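Local atomic coordinates of 2-c-methyl-d-erythritol 4-phosphate cytidylyltransferase (Streptococcus pneumoniae, PDB entry 2VSH), a protein that catalyses the transfer of the cytidylyl group of CTP to D-ribitol 5-phosphate, supplying CDP-activated ribitol for teichoic acid precursors. Residues 26-31 with 116-121; 32-37 with 60-65; 218-223 with 227-232. All blocks are in the same frame, centred on the assembly; numbering follows the deposited sequence.

Contact 1: 26-31 with 116-121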
# COMPACT_ATOMS: atom_id res chain seq x y z
N LEU A 26 7.76 13.52 -16.79
CA LEU A 26 9.14 13.29 -16.40
C LEU A 26 9.77 12.15 -17.18
O LEU A 26 9.10 11.17 -17.52
CB LEU A 26 9.19 13.00 -14.90
CG LEU A 26 9.86 14.06 -14.04
CD1 LEU A 26 9.65 15.47 -14.56
CD2 LEU A 26 9.40 13.94 -12.57
N GLU A 27 11.07 12.26 -17.43
CA GLU A 27 11.82 11.24 -18.15
C GLU A 27 12.07 10.01 -17.28
O GLU A 27 12.48 10.12 -16.13
CB GLU A 27 13.14 11.81 -18.67
CG GLU A 27 14.12 10.77 -19.21
CD GLU A 27 15.38 11.39 -19.79
OE1 GLU A 27 15.39 11.62 -21.02
OE2 GLU A 27 16.35 11.66 -19.02
N LEU A 28 11.80 8.84 -17.86
CA LEU A 28 12.27 7.58 -17.31
C LEU A 28 13.18 6.97 -18.37
O LEU A 28 12.75 6.70 -19.49
CB LEU A 28 11.08 6.66 -17.01
CG LEU A 28 11.36 5.32 -16.33
CD1 LEU A 28 12.05 5.49 -14.98
CD2 LEU A 28 10.07 4.53 -16.20
N GLY A 29 14.44 6.75 -18.01
CA GLY A 29 15.43 6.29 -18.97
C GLY A 29 15.72 7.45 -19.89
O GLY A 29 16.39 8.40 -19.49
N ASP A 30 15.16 7.40 -21.10
CA ASP A 30 15.41 8.46 -22.07
C ASP A 30 14.13 9.00 -22.73
O ASP A 30 14.19 9.77 -23.71
CB ASP A 30 16.45 7.99 -23.10
CG ASP A 30 17.84 7.77 -22.47
OD1 ASP A 30 18.54 8.77 -22.14
OD2 ASP A 30 18.25 6.59 -22.30
N ARG A 31 12.98 8.65 -22.16
CA ARG A 31 11.67 9.04 -22.68
C ARG A 31 10.71 9.32 -21.53
O ARG A 31 10.82 8.68 -20.48
CB ARG A 31 11.10 7.91 -23.55
CG ARG A 31 11.64 7.95 -24.97
CD ARG A 31 11.82 6.58 -25.61
NE ARG A 31 10.93 5.55 -25.09
CZ ARG A 31 11.36 4.43 -24.52
NH1 ARG A 31 12.66 4.20 -24.39
NH2 ARG A 31 10.49 3.54 -24.08
N ARG A 116 1.61 4.50 -14.95
CA ARG A 116 1.83 3.06 -14.82
C ARG A 116 2.49 2.52 -16.10
O ARG A 116 1.83 1.84 -16.89
CB ARG A 116 0.53 2.34 -14.53
CG ARG A 116 0.06 2.44 -13.07
CD ARG A 116 -1.10 1.50 -12.81
NE ARG A 116 -1.84 1.88 -11.60
CZ ARG A 116 -1.65 1.35 -10.40
NH1 ARG A 116 -0.74 0.40 -10.20
NH2 ARG A 116 -2.37 1.77 -9.37
N PRO A 117 3.79 2.84 -16.31
CA PRO A 117 4.44 2.45 -17.58
C PRO A 117 4.79 0.96 -17.71
O PRO A 117 5.20 0.52 -18.80
CB PRO A 117 5.72 3.29 -17.59
CG PRO A 117 6.02 3.56 -16.16
CD PRO A 117 4.71 3.55 -15.41
N PHE A 118 4.61 0.18 -16.63
CA PHE A 118 5.05 -1.23 -16.65
C PHE A 118 3.93 -2.22 -16.94
O PHE A 118 4.07 -3.42 -16.72
CB PHE A 118 5.77 -1.60 -15.36
CG PHE A 118 6.96 -0.73 -15.07
CD1 PHE A 118 8.09 -0.79 -15.88
CD2 PHE A 118 6.94 0.16 -14.01
CE1 PHE A 118 9.20 0.04 -15.63
CE2 PHE A 118 8.04 0.99 -13.75
CZ PHE A 118 9.17 0.92 -14.56
N ILE A 119 2.82 -1.70 -17.47
CA ILE A 119 1.72 -2.54 -17.94
C ILE A 119 2.28 -3.39 -19.07
O ILE A 119 3.18 -2.96 -19.79
CB ILE A 119 0.52 -1.66 -18.42
CG1 ILE A 119 -0.69 -2.53 -18.85
CG2 ILE A 119 0.99 -0.64 -19.50
CD1 ILE A 119 -1.88 -1.75 -19.35
N THR A 120 1.75 -4.60 -19.22
CA THR A 120 2.21 -5.54 -20.23
C THR A 120 1.05 -5.86 -21.19
O THR A 120 -0.11 -5.62 -20.87
CB THR A 120 2.68 -6.86 -19.57
OG1 THR A 120 1.57 -7.48 -18.91
CG2 THR A 120 3.83 -6.62 -18.55
N LEU A 121 1.38 -6.39 -22.36
CA LEU A 121 0.37 -6.82 -23.32
C LEU A 121 -0.51 -7.91 -22.71
O LEU A 121 -1.69 -8.01 -23.00
CB LEU A 121 1.03 -7.35 -24.61
CG LEU A 121 1.59 -6.25 -25.54
CD1 LEU A 121 2.44 -6.87 -26.66
CD2 LEU A 121 0.47 -5.40 -26.11

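Contact 2: 32-37 with 60-65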
# COMPACT_ATOMS: atom_id res chain seq x y z
N PRO A 32 9.77 10.28 -21.73
CA PRO A 32 8.80 10.61 -20.68
C PRO A 32 7.98 9.40 -20.28
O PRO A 32 7.64 8.56 -21.13
CB PRO A 32 7.87 11.65 -21.34
CG PRO A 32 8.65 12.20 -22.49
CD PRO A 32 9.56 11.08 -22.94
N ILE A 33 7.63 9.33 -19.00
CA ILE A 33 6.81 8.24 -18.49
C ILE A 33 5.57 8.02 -19.36
O ILE A 33 5.24 6.86 -19.71
CB ILE A 33 6.44 8.44 -16.98
CG1 ILE A 33 7.71 8.30 -16.12
CG2 ILE A 33 5.38 7.40 -16.54
CD1 ILE A 33 7.61 8.88 -14.69
N LEU A 34 4.89 9.11 -19.73
CA LEU A 34 3.69 9.02 -20.56
C LEU A 34 3.94 8.25 -21.86
O LEU A 34 3.10 7.47 -22.31
CB LEU A 34 3.15 10.42 -20.89
CG LEU A 34 1.95 10.47 -21.85
CD1 LEU A 34 0.70 9.74 -21.30
CD2 LEU A 34 1.63 11.91 -22.25
N ILE A 35 5.11 8.49 -22.45
CA ILE A 35 5.49 7.85 -23.71
C ILE A 35 5.69 6.34 -23.55
O ILE A 35 5.20 5.56 -24.38
CB ILE A 35 6.73 8.53 -24.33
CG1 ILE A 35 6.39 9.95 -24.80
CG2 ILE A 35 7.33 7.67 -25.46
CD1 ILE A 35 5.23 10.05 -25.85
N HIS A 36 6.38 5.94 -22.48
CA HIS A 36 6.56 4.53 -22.13
C HIS A 36 5.21 3.83 -22.08
O HIS A 36 5.05 2.71 -22.59
CB HIS A 36 7.20 4.38 -20.75
CG HIS A 36 8.66 4.69 -20.71
ND1 HIS A 36 9.62 3.77 -21.07
CD2 HIS A 36 9.32 5.81 -20.33
CE1 HIS A 36 10.82 4.32 -20.93
NE2 HIS A 36 10.66 5.55 -20.48
N THR A 37 4.25 4.49 -21.44
CA THR A 37 2.92 3.93 -21.21
C THR A 37 2.14 3.79 -22.53
O THR A 37 1.55 2.74 -22.81
CB THR A 37 2.11 4.81 -20.21
OG1 THR A 37 2.82 4.89 -18.96
CG2 THR A 37 0.73 4.20 -19.94
N SER A 60 -1.07 20.59 -25.93
CA SER A 60 -0.11 20.78 -27.02
C SER A 60 1.27 20.20 -26.66
O SER A 60 1.99 19.72 -27.53
CB SER A 60 -0.01 22.23 -27.47
OG SER A 60 0.66 23.03 -26.53
N HIS A 61 1.61 20.23 -25.38
CA HIS A 61 2.85 19.62 -24.92
C HIS A 61 2.82 18.11 -25.15
O HIS A 61 3.75 17.54 -25.72
CB HIS A 61 3.13 19.94 -23.45
CG HIS A 61 4.34 19.25 -22.91
ND1 HIS A 61 5.62 19.66 -23.19
CD2 HIS A 61 4.46 18.14 -22.14
CE1 HIS A 61 6.48 18.85 -22.60
NE2 HIS A 61 5.81 17.92 -21.96
N ALA A 62 1.74 17.46 -24.73
CA ALA A 62 1.53 16.04 -25.02
C ALA A 62 1.61 15.73 -26.53
O ALA A 62 2.15 14.70 -26.90
CB ALA A 62 0.20 15.56 -24.44
N GLU A 63 1.08 16.62 -27.37
CA GLU A 63 1.16 16.46 -28.83
C GLU A 63 2.60 16.59 -29.35
O GLU A 63 3.00 15.85 -30.25
CB GLU A 63 0.21 17.44 -29.55
CG GLU A 63 -1.26 17.15 -29.23
CD GLU A 63 -2.25 18.12 -29.87
OE1 GLU A 63 -1.97 19.34 -29.95
OE2 GLU A 63 -3.33 17.63 -30.29
N ASP A 64 3.38 17.52 -28.77
CA ASP A 64 4.80 17.62 -29.08
C ASP A 64 5.53 16.30 -28.78
O ASP A 64 6.34 15.83 -29.59
CB ASP A 64 5.48 18.77 -28.30
CG ASP A 64 5.05 20.16 -28.77
OD1 ASP A 64 4.34 20.25 -29.79
OD2 ASP A 64 5.43 21.16 -28.11
N LEU A 65 5.25 15.72 -27.61
CA LEU A 65 5.88 14.47 -27.18
C LEU A 65 5.61 13.31 -28.15
O LEU A 65 6.52 12.53 -28.47
CB LEU A 65 5.41 14.11 -25.77
CG LEU A 65 6.23 14.43 -24.52
CD1 LEU A 65 7.29 15.55 -24.66
CD2 LEU A 65 5.31 14.68 -23.34

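Contact 3: 218-223 with 227-232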
# COMPACT_ATOMS: atom_id res chain seq x y z
N LEU A 218 3.83 -0.82 -11.07
CA LEU A 218 4.01 0.34 -10.20
C LEU A 218 3.29 1.60 -10.72
O LEU A 218 3.32 1.88 -11.91
CB LEU A 218 5.52 0.63 -10.04
CG LEU A 218 6.03 1.86 -9.25
CD1 LEU A 218 5.82 1.71 -7.74
CD2 LEU A 218 7.50 2.12 -9.52
N LYS A 219 2.66 2.32 -9.81
CA LYS A 219 2.13 3.65 -10.07
C LYS A 219 3.18 4.67 -9.62
O LYS A 219 3.56 4.69 -8.45
CB LYS A 219 0.81 3.86 -9.33
CG LYS A 219 0.10 5.13 -9.74
CD LYS A 219 -1.22 5.32 -9.01
CE LYS A 219 -2.07 6.32 -9.77
NZ LYS A 219 -3.24 6.74 -8.97
N ILE A 220 3.68 5.49 -10.55
CA ILE A 220 4.75 6.42 -10.21
C ILE A 220 4.12 7.72 -9.71
O ILE A 220 3.74 8.57 -10.50
CB ILE A 220 5.74 6.66 -11.39
CG1 ILE A 220 6.32 5.33 -11.87
CG2 ILE A 220 6.86 7.62 -10.97
CD1 ILE A 220 6.99 5.38 -13.24
N THR A 221 3.99 7.82 -8.39
CA THR A 221 3.33 8.94 -7.72
C THR A 221 4.34 9.82 -6.99
O THR A 221 4.33 11.04 -7.15
CB THR A 221 2.27 8.41 -6.70
OG1 THR A 221 1.18 7.83 -7.43
CG2 THR A 221 1.74 9.52 -5.82
N THR A 222 5.20 9.20 -6.19
CA THR A 222 6.12 9.92 -5.35
C THR A 222 7.53 9.83 -5.92
O THR A 222 7.81 9.02 -6.80
CB THR A 222 6.14 9.35 -3.90
OG1 THR A 222 6.75 8.06 -3.92
CG2 THR A 222 4.73 9.24 -3.31
N VAL A 223 8.43 10.67 -5.42
CA VAL A 223 9.84 10.62 -5.83
C VAL A 223 10.50 9.28 -5.45
O VAL A 223 11.44 8.84 -6.10
CB VAL A 223 10.66 11.84 -5.29
CG1 VAL A 223 11.92 12.08 -6.13
CG2 VAL A 223 9.82 13.10 -5.32
N LYS A 227 12.29 6.52 -8.09
CA LYS A 227 13.54 5.79 -7.82
C LYS A 227 13.38 4.30 -8.11
O LYS A 227 14.23 3.68 -8.74
CB LYS A 227 13.96 5.92 -6.36
CG LYS A 227 14.19 7.32 -5.85
CD LYS A 227 14.68 7.21 -4.39
CE LYS A 227 14.88 8.58 -3.76
NZ LYS A 227 15.31 8.44 -2.33
N ILE A 228 12.27 3.73 -7.63
CA ILE A 228 11.94 2.34 -7.90
C ILE A 228 11.86 2.12 -9.43
O ILE A 228 12.57 1.27 -9.97
CB ILE A 228 10.65 1.90 -7.17
CG1 ILE A 228 10.85 1.99 -5.65
CG2 ILE A 228 10.27 0.46 -7.54
CD1 ILE A 228 9.55 2.00 -4.85
N ALA A 229 11.07 2.94 -10.12
CA ALA A 229 10.96 2.87 -11.59
C ALA A 229 12.32 2.88 -12.30
O ALA A 229 12.57 2.05 -13.19
CB ALA A 229 10.07 4.00 -12.11
N LYS A 230 13.20 3.80 -11.90
CA LYS A 230 14.54 3.88 -12.47
C LYS A 230 15.36 2.60 -12.25
O LYS A 230 16.08 2.17 -13.15
CB LYS A 230 15.32 5.05 -11.86
CG LYS A 230 14.83 6.44 -12.21
CD LYS A 230 15.84 7.47 -11.67
CE LYS A 230 15.30 8.88 -11.69
NZ LYS A 230 16.28 9.83 -11.09
N SER A 231 15.28 2.04 -11.04
CA SER A 231 15.98 0.80 -10.70
C SER A 231 15.46 -0.34 -11.56
O SER A 231 16.23 -1.22 -11.92
CB SER A 231 15.80 0.45 -9.22
OG SER A 231 14.48 -0.02 -8.94
N MET A 232 14.17 -0.31 -11.89
CA MET A 232 13.49 -1.36 -12.67
C MET A 232 13.88 -1.38 -14.15
O MET A 232 13.96 -2.44 -14.74
CB MET A 232 11.97 -1.22 -12.56
CG MET A 232 11.37 -1.76 -11.26
SD MET A 232 9.64 -1.28 -11.07
CE MET A 232 8.85 -2.40 -12.21

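Contact 1: 26-31 with 116-121
Leu-28 and Pro-117 mark the nearest approach of the two backbones, their CA atoms still 9.4 Å apart, so this is a meeting of side chains between the small hairpin 27-28/31-32 and a type I beta turn from Arg-116 to Ile-119. Both elements belong to the GT-A-like nucleotidyltransferase fold: the turn leads from strand 108-113 of the main sheet to helix 121-133, while the hairpin comes just before helix 33-42. The hairpin reverses tightly. Leu-28 N donates to Arg-31 O at 2.8 Å, the return bond from Arg-31 N is weak, and Gly-29 occupies the bend with a positive phi of 72°.

A single methyl of the hairpin does the touching. With CG of Leu-28 anti to the backbone N (chi1 -175°), the side chain extends toward the turn; CD2 touches two neighbouring partners, and the leucine side chain crosses each at about a right angle. One partner is Pro-117, whose CG lies 4.2 Å from Leu-28 CD2. The other is Phe-118, whose CZ comes within 4.1 Å of the same methyl. Phe-118 sets out across the contact rather than at it, and only its far end closes in; the methyl meets the ring obliquely.

Helix 223-232 completes this apolar cluster, with Ala-229 touching both Leu-28 and Phe-118. On the turn itself, Pro-117 O accepts a hydrogen bond from Lys-40, and the guanidinium of Arg-116 is held by a salt bridge to Asp-113 and a bond to Asn-217 O. Within the turn the two consecutive rings also pack on each other: Pro-117 CG sits 4.0 Å above one face of the Phe-118 ring, displaced toward its rim.

Contact 2: 32-37 with 60-65
Leu-65 presses against Pro-32 and Ile-35, illustrating how two helices can meet through a handful of aliphatic groups. Its CG abuts Pro-32 CG at 3.9 Å, branched chain and pyrrolidine ring running at a slant to each other, while its CB lies 4.1 Å from Ile-35 CD1. That same CD1 also rests 3.8 Å from Leu-65 O, so the methyl packs on backbone as well as side chain. Ile-35 reaches this position because CG1 is anti to the carbonyl carbon (chi1 -68°) and the chain then bends again at chi2. Leu-65, by contrast, departs from a staggered rotamer, with chi1 at -98°. One turn earlier in its helix, Ala-62 CB faces Leu-34 CD2 at 4.5 Å, a looser touch that lengthens the apolar seam.

The backbone spacing matches this gradation: Ile-35 and Leu-65 have CA atoms 7.5 Å apart, Leu-34 and Ala-62 8.6 Å. Pro-32 O accepts from His-36 N at 3.2 Å, and the proline ring, at the N-cap of helix 33-42, points toward helix 59-69. Farther out, Tyr-69 packs on both Pro-32 and Ile-35, Phe-25 touches Leu-65, and the His-61 ring meets Phe-25 and Trp-58 edge-to-face.

In the Rossmann-like sheet, helix 33-42 lies in the beta-alpha-beta crossover from strand 3-9 to strand 50-54, and helix 59-69 in the next, from 50-54 to 77-81. Leu-34 accordingly packs on Ile-7 and Ala-9 of strand 3-9, and Ala-62 on Ile-79 of strand 77-81.

Contact 3: 218-223 with 227-232
Leu-218 and Ile-220 close over Ala-229, packing the loop that leads into helix 223-232 back against that helix. The join is a capped helix start: Thr-222 is the N-cap residue and its side chain caps a backbone N in the first turn, while Asp-225 OD2 accepts from the backbone N of Thr-222 and of Thr-221, a pattern resembling a capping box. The residues just before the cap lie beside the helix. Val-223 O receives Lys-227 N at 3.2 Å, a regular helical bond with an N-H...O angle of 153°.

The tight part centres on the small side chain of Ala-229. Ile-220 starts off across the contact, but its CD1 swings in to 3.6 Å from Ala-229 CB. From the other loop residue, Leu-218 CD2 settles 3.7 Å from Ala-229 N and 3.8 Å from Ile-228 CG2, its side chain slanting across that of Ile-228. It is placed there by a CG anti to the backbone N (chi1 176°), which carries the branch toward the helix. Leu-28 also packs on Ala-229, and Pro-117 on Ile-220. Met-232, which packs on Phe-118, adds a more distant touch, its SD 4.3 Å from Leu-218 CD2.

The solvent side is looser. There the side chain of exposed Val-223 comes no nearer than 5.2 Å to the helical segment. Lys-227 CG lies close to Val-223 O, at 3.2 Å, while the rest of its extended chain runs outward. Lys-227 and Ile-228 also meet the second subunit: Ile-228 packs on its counterpart Ile-228 there, and Lys-227 NZ hydrogen-bonds Ser-231 OG of that same neighbouring subunit.

How the contacts relate
Contact 1 mediates between the other two: its centre lies 11 Å from that of contact 2 and 10 Å from that of contact 3, which are 17 Å from each other. The joint to contact 2 includes a probable hydrogen bond, Leu-28 O lying 2.6 Å from His-36 NE2; that to contact 3 is packing, such as Pro-117 CG on Ile-220 CD1 at 3.6 Å. Ile-33 CD1 touches that same methyl at 3.8 Å. Contact 2 lies nearest the inferred CTP site: the Leu-34 side chain is about 4 Å from those of Ser-114 and Ala-9, against about 8 Å from Pro-117 to Ser-114. Contact 3 reaches the second subunit.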